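Local coordinates for capsular polysaccharide biosynthesis protein (Burkholderia pseudomallei, PDB 4BQO) that binds coenzyme A and probably acts as an enzyme in the biosynthesis of the bacterial capsular polysaccharide, at residues L241-R246 with L254-E259; R5-V10 with E34-E39. The protein carries 1 engineered substitution. One frame throughout, in Å; residues are numbered along the deposited sequence. Where two conformers were deposited one is given.

Contact 1 (L241-R246 with L254-E259); sequences LYPIYR and LNRMNE
Met257 lies along the ring of Tyr242 and against Pro243, the apolar half of this contact between two irregular loop segments. It is a Met-aromatic contact at long range: the sulfur SD stands above the ring face, 5.0 Å from the centroid of Tyr242. The terminal methyl comes closer, CE of Met257 lying 3.9 Å from CD1 of Tyr242. With CG anti to the backbone N (chi1 -178°) and the chain extended beyond it, the thioether runs out across the gap, and SD meets CD of Pro243 at 3.8 Å. The proline ring also leans on backbone, its CG 3.6 Å from the carbonyl O of Arg256.

The polar half belongs to Arg246. In one of its two conformers, bent at chi3 (-54°), the chain carries the guanidinium over to 254-259, where NH1 gives a weak hydrogen bond to O of Arg256 (3.3 Å). NH2 then comes within 3.0 Å of OD1 of Asn258, the amide and guanidinium planes 74° apart; ND2 of that asparagine is hydrogen-bonded to Glu253. A water lies over one guanidinium face and ties the backbones together, donating to O of Leu241 (2.7 Å) and accepting from N of Asn258 (2.8 Å).

Both segments belong to the long connection between helix 204-217 and strand 260-262, which doubles back here over a gap of seven residues. Tyr242 packs on helix 142-151 and hydrogen-bonds through OH to Asp122 and Tyr138, Arg256 hydrogen-bonds to Tyr269 and forms a salt bridge with Glu143 of the same helix, and Tyr245 reaches helix 153-168.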
ATOM      1  N   LEU A 241       1.531  -8.358 -12.925  1.00 15.39           N
ATOM      2  CA  LEU A 241       3.026  -8.309 -13.043  1.00 14.18           C
ATOM      3  C   LEU A 241       3.455  -8.500 -14.492  1.00 14.47           C
ATOM      4  O   LEU A 241       2.839  -9.265 -15.278  1.00 16.39           O
ATOM      5  CB  LEU A 241       3.639  -9.434 -12.229  1.00 15.69           C
ATOM      6  CG  LEU A 241       3.696  -9.275 -10.704  1.00 16.03           C
ATOM      7  CD1 LEU A 241       2.338  -9.548 -10.063  1.00 16.11           C
ATOM      8  CD2 LEU A 241       4.778 -10.179 -10.172  1.00 18.73           C
ATOM      9  N   TYR A 242       4.526  -7.792 -14.856  1.00 13.82           N
ATOM     10  CA  TYR A 242       4.988  -7.829 -16.246  1.00 14.89           C
ATOM     11  C   TYR A 242       5.536  -9.213 -16.608  1.00 14.62           C
ATOM     12  O   TYR A 242       6.033  -9.945 -15.713  1.00 15.02           O
ATOM     13  CB  TYR A 242       6.105  -6.811 -16.477  1.00 16.48           C
ATOM     14  CG  TYR A 242       5.602  -5.441 -16.904  1.00 14.68           C
ATOM     15  CD1 TYR A 242       4.609  -4.777 -16.174  1.00 17.36           C
ATOM     16  CD2 TYR A 242       6.072  -4.864 -18.069  1.00 16.71           C
ATOM     17  CE1 TYR A 242       4.110  -3.521 -16.595  1.00 16.95           C
ATOM     18  CE2 TYR A 242       5.613  -3.608 -18.486  1.00 18.66           C
ATOM     19  CZ  TYR A 242       4.638  -2.958 -17.736  1.00 18.55           C
ATOM     20  OH  TYR A 242       4.214  -1.709 -18.150  1.00 18.30           O
ATOM     21  N   PRO A 243       5.530  -9.521 -17.896  1.00 16.31           N
ATOM     22  CA  PRO A 243       6.098 -10.812 -18.353  1.00 16.91           C
ATOM     23  C   PRO A 243       7.563 -10.896 -17.938  1.00 17.53           C
ATOM     24  O   PRO A 243       8.227  -9.881 -17.772  1.00 17.90           O
ATOM     25  CB  PRO A 243       5.999 -10.715 -19.895  1.00 18.82           C
ATOM     26  CG  PRO A 243       4.918  -9.746 -20.161  1.00 20.27           C
ATOM     27  CD  PRO A 243       4.986  -8.730 -19.022  1.00 16.37           C
ATOM     28  N   ILE A 244       8.056 -12.131 -17.794  1.00 16.16           N
ATOM     29  CA  ILE A 244       9.421 -12.447 -17.355  0.51 17.31           C
ATOM     30  C   ILE A 244       9.670 -12.129 -15.884  1.00 18.66           C
ATOM     31  O   ILE A 244      10.027 -13.024 -15.114  1.00 19.28           O
ATOM     32  CB  ILE A 244      10.536 -11.890 -18.296  0.51 16.40           C
ATOM     33  CG1 ILE A 244      10.296 -12.389 -19.724  0.51 19.45           C
ATOM     34  CG2 ILE A 244      11.925 -12.249 -17.766  0.51 19.43           C
ATOM     35  CD1 ILE A 244      11.391 -12.047 -20.714  0.51 17.13           C
ATOM     36  N   TYR A 245       9.469 -10.872 -15.472  1.00 16.22           N
ATOM     37  CA  TYR A 245       9.543 -10.535 -14.073  1.00 16.11           C
ATOM     38  C   TYR A 245       8.587 -11.399 -13.250  1.00 15.71           C
ATOM     39  O   TYR A 245       8.944 -11.863 -12.132  1.00 18.45           O
ATOM     40  CB  TYR A 245       9.114  -9.067 -13.935  1.00 15.76           C
ATOM     41  CG  TYR A 245       9.426  -8.461 -12.588  1.00 16.11           C
ATOM     42  CD1 TYR A 245      10.725  -8.192 -12.180  1.00 18.26           C
ATOM     43  CD2 TYR A 245       8.398  -8.110 -11.718  1.00 16.68           C
ATOM     44  CE1 TYR A 245      10.993  -7.636 -10.935  1.00 21.04           C
ATOM     45  CE2 TYR A 245       8.652  -7.564 -10.478  1.00 14.32           C
ATOM     46  CZ  TYR A 245       9.959  -7.302 -10.078  1.00 15.90           C
ATOM     47  OH  TYR A 245      10.272  -6.739  -8.856  1.00 19.31           O
ATOM     48  N   ARG A 246       7.394 -11.624 -13.762  1.00 15.31           N
ATOM     49  CA  ARG A 246       6.395 -12.421 -13.007  0.60 13.84           C
ATOM     50  C   ARG A 246       6.884 -13.838 -12.720  1.00 17.01           C
ATOM     51  O   ARG A 246       6.431 -14.452 -11.773  1.00 18.62           O
ATOM     52  CB  ARG A 246       5.066 -12.487 -13.741  0.60 15.26           C
ATOM     53  CG  ARG A 246       5.159 -13.119 -15.136  0.60 12.91           C
ATOM     54  CD  ARG A 246       3.822 -13.031 -15.886  0.60 11.86           C
ATOM     55  NE  ARG A 246       2.746 -13.590 -15.096  0.60 14.23           N
ATOM     56  CZ  ARG A 246       1.657 -14.137 -15.605  0.60 21.12           C
ATOM     57  NH1 ARG A 246       1.464 -14.123 -16.914  0.60 25.44           N
ATOM     58  NH2 ARG A 246       0.759 -14.658 -14.788  0.60 20.95           N
ATOM     59  N   LEU A 254       0.780 -19.438 -16.711  1.00 52.85           N
ATOM     60  CA  LEU A 254       1.476 -19.664 -17.982  0.60 57.90           C
ATOM     61  C   LEU A 254       0.948 -18.865 -19.179  1.00 57.04           C
ATOM     62  O   LEU A 254       1.179 -19.215 -20.348  1.00 68.78           O
ATOM     63  CB  LEU A 254       1.661 -21.166 -18.282  0.60 59.33           C
ATOM     64  CG  LEU A 254       3.048 -21.721 -17.901  0.60 56.18           C
ATOM     65  CD1 LEU A 254       3.220 -21.920 -16.398  0.60 57.99           C
ATOM     66  CD2 LEU A 254       3.363 -23.010 -18.648  0.60 48.25           C
ATOM     67  N   ASN A 255       0.293 -17.737 -18.870  1.00 34.55           N
ATOM     68  CA  ASN A 255      -0.149 -16.787 -19.905  0.75 34.45           C
ATOM     69  C   ASN A 255       0.888 -15.675 -20.049  1.00 27.34           C
ATOM     70  O   ASN A 255       1.901 -15.678 -19.367  1.00 28.50           O
ATOM     71  CB  ASN A 255      -1.550 -16.218 -19.608  0.75 35.64           C
ATOM     72  CG  ASN A 255      -1.605 -15.476 -18.287  0.75 32.74           C
ATOM     73  OD1 ASN A 255      -2.537 -14.731 -18.020  0.75 43.59           O
ATOM     74  ND2 ASN A 255      -0.615 -15.697 -17.454  0.75 30.30           N
ATOM     75  N   ARG A 256       0.665 -14.744 -20.968  1.00 26.10           N
ATOM     76  CA  ARG A 256       1.660 -13.702 -21.197  1.00 23.11           C
ATOM     77  C   ARG A 256       1.700 -12.725 -20.028  1.00 26.17           C
ATOM     78  O   ARG A 256       2.742 -12.464 -19.455  1.00 23.51           O
ATOM     79  CB  ARG A 256       1.369 -12.950 -22.497  1.00 24.57           C
ATOM     80  CG  ARG A 256       2.478 -11.935 -22.815  1.00 23.31           C
ATOM     81  CD  ARG A 256       2.225 -11.116 -24.061  1.00 22.41           C
ATOM     82  NE  ARG A 256       3.425 -10.338 -24.450  1.00 22.51           N
ATOM     83  CZ  ARG A 256       3.410  -9.311 -25.311  1.00 23.63           C
ATOM     84  NH1 ARG A 256       2.268  -8.876 -25.841  1.00 25.38           N
ATOM     85  NH2 ARG A 256       4.542  -8.699 -25.623  1.00 21.35           N
ATOM     86  N   MET A 257       0.528 -12.227 -19.686  1.00 24.86           N
ATOM     87  CA  MET A 257       0.384 -11.262 -18.593  1.00 21.70           C
ATOM     88  C   MET A 257      -1.047 -11.379 -18.149  1.00 18.72           C
ATOM     89  O   MET A 257      -1.957 -11.414 -18.982  1.00 22.48           O
ATOM     90  CB  MET A 257       0.648  -9.875 -19.182  1.00 28.77           C
ATOM     91  CG  MET A 257       0.600  -8.758 -18.212  1.00 28.08           C
ATOM     92  SD  MET A 257       1.461  -7.308 -18.877  1.00 19.59           S
ATOM     93  CE  MET A 257       1.324  -6.451 -17.290  1.00 19.69           C
ATOM     94  N   ASN A 258      -1.269 -11.379 -16.841  1.00 16.91           N
ATOM     95  CA  ASN A 258      -2.634 -11.504 -16.333  1.00 14.79           C
ATOM     96  C   ASN A 258      -3.459 -10.235 -16.643  1.00 17.12           C
ATOM     97  O   ASN A 258      -2.949  -9.106 -16.837  1.00 17.39           O
ATOM     98  CB  ASN A 258      -2.600 -11.606 -14.790  1.00 18.78           C
ATOM     99  CG  ASN A 258      -2.305 -13.016 -14.266  1.00 28.46           C
ATOM    100  OD1 ASN A 258      -2.126 -13.939 -15.033  1.00 28.25           O
ATOM    101  ND2 ASN A 258      -2.245 -13.167 -12.943  1.00 28.17           N
ATOM    102  N   GLU A 259      -4.755 -10.447 -16.742  1.00 16.60           N
ATOM    103  CA  GLU A 259      -5.711  -9.346 -16.781  0.70 15.07           C
ATOM    104  C   GLU A 259      -5.526  -8.461 -15.566  1.00 16.92           C
ATOM    105  O   GLU A 259      -5.191  -8.954 -14.463  1.00 19.31           O
ATOM    106  CB  GLU A 259      -7.156  -9.891 -16.776  0.70 17.53           C
ATOM    107  CG  GLU A 259      -7.557 -10.603 -18.058  0.70 23.04           C
ATOM    108  CD  GLU A 259      -9.032 -10.970 -18.095  0.70 33.60           C
ATOM    109  OE1 GLU A 259      -9.466 -11.707 -17.190  0.70 39.54           O
ATOM    110  OE2 GLU A 259      -9.748 -10.502 -19.015  0.70 34.80           O
TER
HETATM  111  O   HOH W   1       0.910 -11.102 -15.032  1.00 19.88           O

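Contact 2 (R5-V10 with E34-E39); sequences RKKYSV and ELVEME
A beta-alpha-beta crossover joins the N-terminal strand 6-11 to its parallel neighbour 33-35, the edge of a four-stranded parallel sheet, the chain passing through helices 15-24 and 27-32 between them. Lys7 pairs with Glu34 and Tyr8 with Leu35. The ladder is made by Glu34 N to Lys6 O (2.7 Å), Tyr8 N to Glu34 O (3.0 Å) and Val36 N to Tyr8 O (2.8 Å), all close to straight.

On the Tyr8 face of the sheet, Leu35 lays its CD1 over the ring in a CH-pi contact, 4.0 Å from the centroid and offset toward the rim. Chi1 of 84° sets CG of Tyr8 between its own N and carbonyl carbon, and the ring turns back over Leu35; its OH is hydrogen-bonded to Asn24 of helix 15-24. On the other face, the aliphatic chain of Lys7, in one conformer, crosses Val36 at a slant, CD to CG2 at 3.8 Å.

At the solvent-facing end, the Arg5 guanidinium lies with one face over CB of Glu34, while its NH1 bonds to O of Ala30. The ion pair from NH2 to OE1 of Glu34 is long, and a water links Arg5 NE to that OE1. Past the end of strand 33-35 a side chain takes over the pairing: in one conformer, Ser9 OG donates to Val36 O at 2.7 Å, the hydroxyl tilted 16° from the carbonyl plane.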
ATOM      1  N   ARG A   5     -17.153  -5.151  27.035  1.00 49.97           N
ATOM      2  CA  ARG A   5     -15.986  -5.224  26.151  1.00 36.25           C
ATOM      3  C   ARG A   5     -15.183  -3.942  26.270  1.00 31.11           C
ATOM      4  O   ARG A   5     -15.732  -2.880  26.517  1.00 37.39           O
ATOM      5  CB  ARG A   5     -16.407  -5.471  24.690  1.00 24.08           C
ATOM      6  CG  ARG A   5     -16.951  -6.873  24.474  1.00 25.40           C
ATOM      7  CD  ARG A   5     -17.312  -7.189  23.032  1.00 27.22           C
ATOM      8  NE  ARG A   5     -18.161  -6.200  22.381  1.00 35.48           N
ATOM      9  CZ  ARG A   5     -18.403  -6.189  21.076  1.00 43.63           C
ATOM     10  NH1 ARG A   5     -17.833  -7.107  20.290  1.00 36.50           N
ATOM     11  NH2 ARG A   5     -19.190  -5.252  20.553  1.00 42.37           N
ATOM     12  N   LYS A   6     -13.869  -4.059  26.134  1.00 28.64           N
ATOM     13  CA  LYS A   6     -12.998  -2.903  26.072  1.00 23.75           C
ATOM     14  C   LYS A   6     -13.182  -2.221  24.715  1.00 24.08           C
ATOM     15  O   LYS A   6     -13.605  -2.867  23.766  1.00 28.11           O
ATOM     16  CB  LYS A   6     -11.550  -3.343  26.242  1.00 29.18           C
ATOM     17  CG  LYS A   6     -11.215  -3.808  27.657  1.00 28.17           C
ATOM     18  CD  LYS A   6      -9.733  -4.107  27.741  1.00 31.22           C
ATOM     19  CE  LYS A   6      -9.310  -4.506  29.148  1.00 51.38           C
ATOM     20  NZ  LYS A   6      -7.854  -4.833  29.196  1.00 71.19           N
ATOM     21  N   LYS A   7     -12.833  -0.939  24.659  1.00 28.73           N
ATOM     22  CA  LYS A   7     -13.038  -0.134  23.464  0.70 26.64           C
ATOM     23  C   LYS A   7     -11.724   0.133  22.736  1.00 23.41           C
ATOM     24  O   LYS A   7     -10.710   0.488  23.347  1.00 23.62           O
ATOM     25  CB  LYS A   7     -13.752   1.182  23.805  0.70 30.41           C
ATOM     26  CG  LYS A   7     -15.237   1.012  24.103  0.70 35.42           C
ATOM     27  CD  LYS A   7     -15.942   2.360  24.207  0.70 39.76           C
ATOM     28  CE  LYS A   7     -17.431   2.189  24.461  0.70 38.65           C
ATOM     29  NZ  LYS A   7     -17.667   1.683  25.843  0.70 44.03           N
ATOM     30  N   TYR A   8     -11.742  -0.023  21.407  1.00 27.15           N
ATOM     31  CA  TYR A   8     -10.573   0.333  20.610  1.00 22.98           C
ATOM     32  C   TYR A   8     -11.021   1.037  19.343  1.00 21.92           C
ATOM     33  O   TYR A   8     -12.178   0.921  18.941  1.00 22.73           O
ATOM     34  CB  TYR A   8      -9.713  -0.916  20.246  1.00 25.13           C
ATOM     35  CG  TYR A   8     -10.134  -1.716  19.031  1.00 24.02           C
ATOM     36  CD1 TYR A   8     -11.314  -2.463  19.022  1.00 22.65           C
ATOM     37  CD2 TYR A   8      -9.329  -1.752  17.886  1.00 23.61           C
ATOM     38  CE1 TYR A   8     -11.704  -3.198  17.905  1.00 23.02           C
ATOM     39  CE2 TYR A   8      -9.700  -2.503  16.770  1.00 25.57           C
ATOM     40  CZ  TYR A   8     -10.875  -3.225  16.776  1.00 24.95           C
ATOM     41  OH  TYR A   8     -11.263  -3.953  15.668  1.00 26.13           O
ATOM     42  N   SER A   9     -10.087   1.780  18.785  1.00 18.92           N
ATOM     43  CA  SER A   9     -10.253   2.392  17.457  0.53 25.23           C
ATOM     44  C   SER A   9      -9.033   2.061  16.617  1.00 24.16           C
ATOM     45  O   SER A   9      -7.943   1.847  17.171  1.00 22.73           O
ATOM     46  CB  SER A   9     -10.363   3.911  17.552  0.53 24.91           C
ATOM     47  OG  SER A   9     -11.556   4.317  18.195  0.53 23.36           O
ATOM     48  N   VAL A  10      -9.197   2.073  15.295  1.00 22.28           N
ATOM     49  CA  VAL A  10      -8.007   1.953  14.413  1.00 21.36           C
ATOM     50  C   VAL A  10      -7.975   3.182  13.508  1.00 22.87           C
ATOM     51  O   VAL A  10      -8.939   3.399  12.744  1.00 27.63           O
ATOM     52  CB  VAL A  10      -7.997   0.661  13.562  1.00 21.62           C
ATOM     53  CG1 VAL A  10      -6.618   0.427  12.965  1.00 21.34           C
ATOM     54  CG2 VAL A  10      -8.426  -0.565  14.373  1.00 20.69           C
ATOM     55  N   GLU A  34     -14.704  -3.967  21.498  1.00 23.53           N
ATOM     56  CA  GLU A  34     -15.713  -3.263  20.708  1.00 23.11           C
ATOM     57  C   GLU A  34     -15.024  -2.138  19.937  1.00 19.92           C
ATOM     58  O   GLU A  34     -14.345  -1.306  20.521  1.00 22.32           O
ATOM     59  CB  GLU A  34     -16.803  -2.663  21.618  1.00 25.13           C
ATOM     60  CG  GLU A  34     -17.936  -2.027  20.832  1.00 35.11           C
ATOM     61  CD  GLU A  34     -18.982  -1.404  21.730  1.00 53.42           C
ATOM     62  OE1 GLU A  34     -19.471  -2.112  22.638  1.00 45.09           O
ATOM     63  OE2 GLU A  34     -19.303  -0.209  21.531  1.00 47.88           O
ATOM     64  N   LEU A  35     -15.222  -2.132  18.610  1.00 23.52           N
ATOM     65  CA  LEU A  35     -14.643  -1.085  17.779  1.00 21.99           C
ATOM     66  C   LEU A  35     -15.478   0.177  17.853  1.00 25.83           C
ATOM     67  O   LEU A  35     -16.705   0.117  17.695  1.00 27.33           O
ATOM     68  CB  LEU A  35     -14.601  -1.559  16.317  1.00 24.86           C
ATOM     69  CG  LEU A  35     -14.125  -0.557  15.265  1.00 25.19           C
ATOM     70  CD1 LEU A  35     -12.660  -0.170  15.443  1.00 22.05           C
ATOM     71  CD2 LEU A  35     -14.365  -1.079  13.856  1.00 25.59           C
ATOM     72  N   VAL A  36     -14.820   1.292  18.111  1.00 25.57           N
ATOM     73  CA  VAL A  36     -15.437   2.597  17.922  1.00 29.09           C
ATOM     74  C   VAL A  36     -14.742   3.119  16.668  1.00 28.43           C
ATOM     75  O   VAL A  36     -13.549   3.424  16.693  1.00 30.11           O
ATOM     76  CB  VAL A  36     -15.218   3.537  19.115  1.00 31.53           C
ATOM     77  CG1 VAL A  36     -16.045   4.813  18.951  1.00 31.37           C
ATOM     78  CG2 VAL A  36     -15.569   2.828  20.418  1.00 32.18           C
ATOM     79  N   GLU A  37     -15.490   3.209  15.568  1.00 30.83           N
ATOM     80  CA  GLU A  37     -14.886   3.554  14.261  1.00 26.46           C
ATOM     81  C   GLU A  37     -14.365   4.967  14.174  1.00 32.33           C
ATOM     82  O   GLU A  37     -15.040   5.921  14.576  1.00 34.39           O
ATOM     83  CB  GLU A  37     -15.888   3.318  13.121  1.00 29.82           C
ATOM     84  CG  GLU A  37     -16.306   1.868  12.956  1.00 31.58           C
ATOM     85  CD  GLU A  37     -17.645   1.700  12.255  1.00 57.86           C
ATOM     86  OE1 GLU A  37     -17.803   2.199  11.119  1.00 58.17           O
ATOM     87  OE2 GLU A  37     -18.541   1.048  12.836  1.00 68.35           O
ATOM     88  N   MET A  38     -13.161   5.107  13.626  1.00 24.81           N
ATOM     89  CA  MET A  38     -12.617   6.433  13.281  1.00 24.95           C
ATOM     90  C   MET A  38     -12.388   6.526  11.780  1.00 29.30           C
ATOM     91  O   MET A  38     -11.862   5.589  11.168  1.00 29.31           O
ATOM     92  CB  MET A  38     -11.293   6.713  13.999  1.00 31.40           C
ATOM     93  CG  MET A  38     -11.481   7.150  15.440  1.00 32.07           C
ATOM     94  SD  MET A  38      -9.971   7.540  16.349  1.00 35.83           S
ATOM     95  CE  MET A  38      -9.375   9.002  15.503  1.00 29.33           C
ATOM     96  N   GLU A  39     -12.740   7.667  11.192  1.00 30.14           N
ATOM     97  CA  GLU A  39     -12.549   7.844   9.751  1.00 32.96           C
ATOM     98  C   GLU A  39     -11.056   7.889   9.453  1.00 25.42           C
ATOM     99  O   GLU A  39     -10.302   8.461  10.257  1.00 29.48           O
ATOM    100  CB  GLU A  39     -13.202   9.141   9.285  1.00 30.11           C
ATOM    101  CG  GLU A  39     -14.726   9.125   9.342  1.00 33.34           C
ATOM    102  CD  GLU A  39     -15.284   9.320  10.747  1.00 40.44           C
ATOM    103  OE1 GLU A  39     -14.572   9.867  11.619  1.00 42.89           O
ATOM    104  OE2 GLU A  39     -16.443   8.915  10.977  1.00 40.87           O
TER
HETATM  105  O   HOH W   2     -18.112  -1.504  25.684  0.70 34.83           O
HETATM  106  O   HOH W   3     -19.670  -4.175  24.286  1.00 39.90           O
HETATM  107  O   HOH W   4     -11.554   2.654  13.358  1.00 25.29           O
HETATM  108  O   HOH W   5      -9.179   4.934  10.357  1.00 28.79           O

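The two contacts lie on opposite sides of the chain's centre, about 41 Å between centres, and share no helix or strand. Contact 2 is regular sheet, edge strand against inner strand, with backbone hydrogen bonds doing most of the joining; it is buried where it meets helix 15-24 and exposed at its charged N-terminal end. Contact 1 has no strand register at all: it is largely buried, and an arginine, a methionine and a bridging water do the work that repeated backbone hydrogen bonds do in contact 2. The side chain of Val10 in contact 2 lies about 12 Å from the bound coenzyme A, whereas contact 1 is away from the residues that bind coenzyme A.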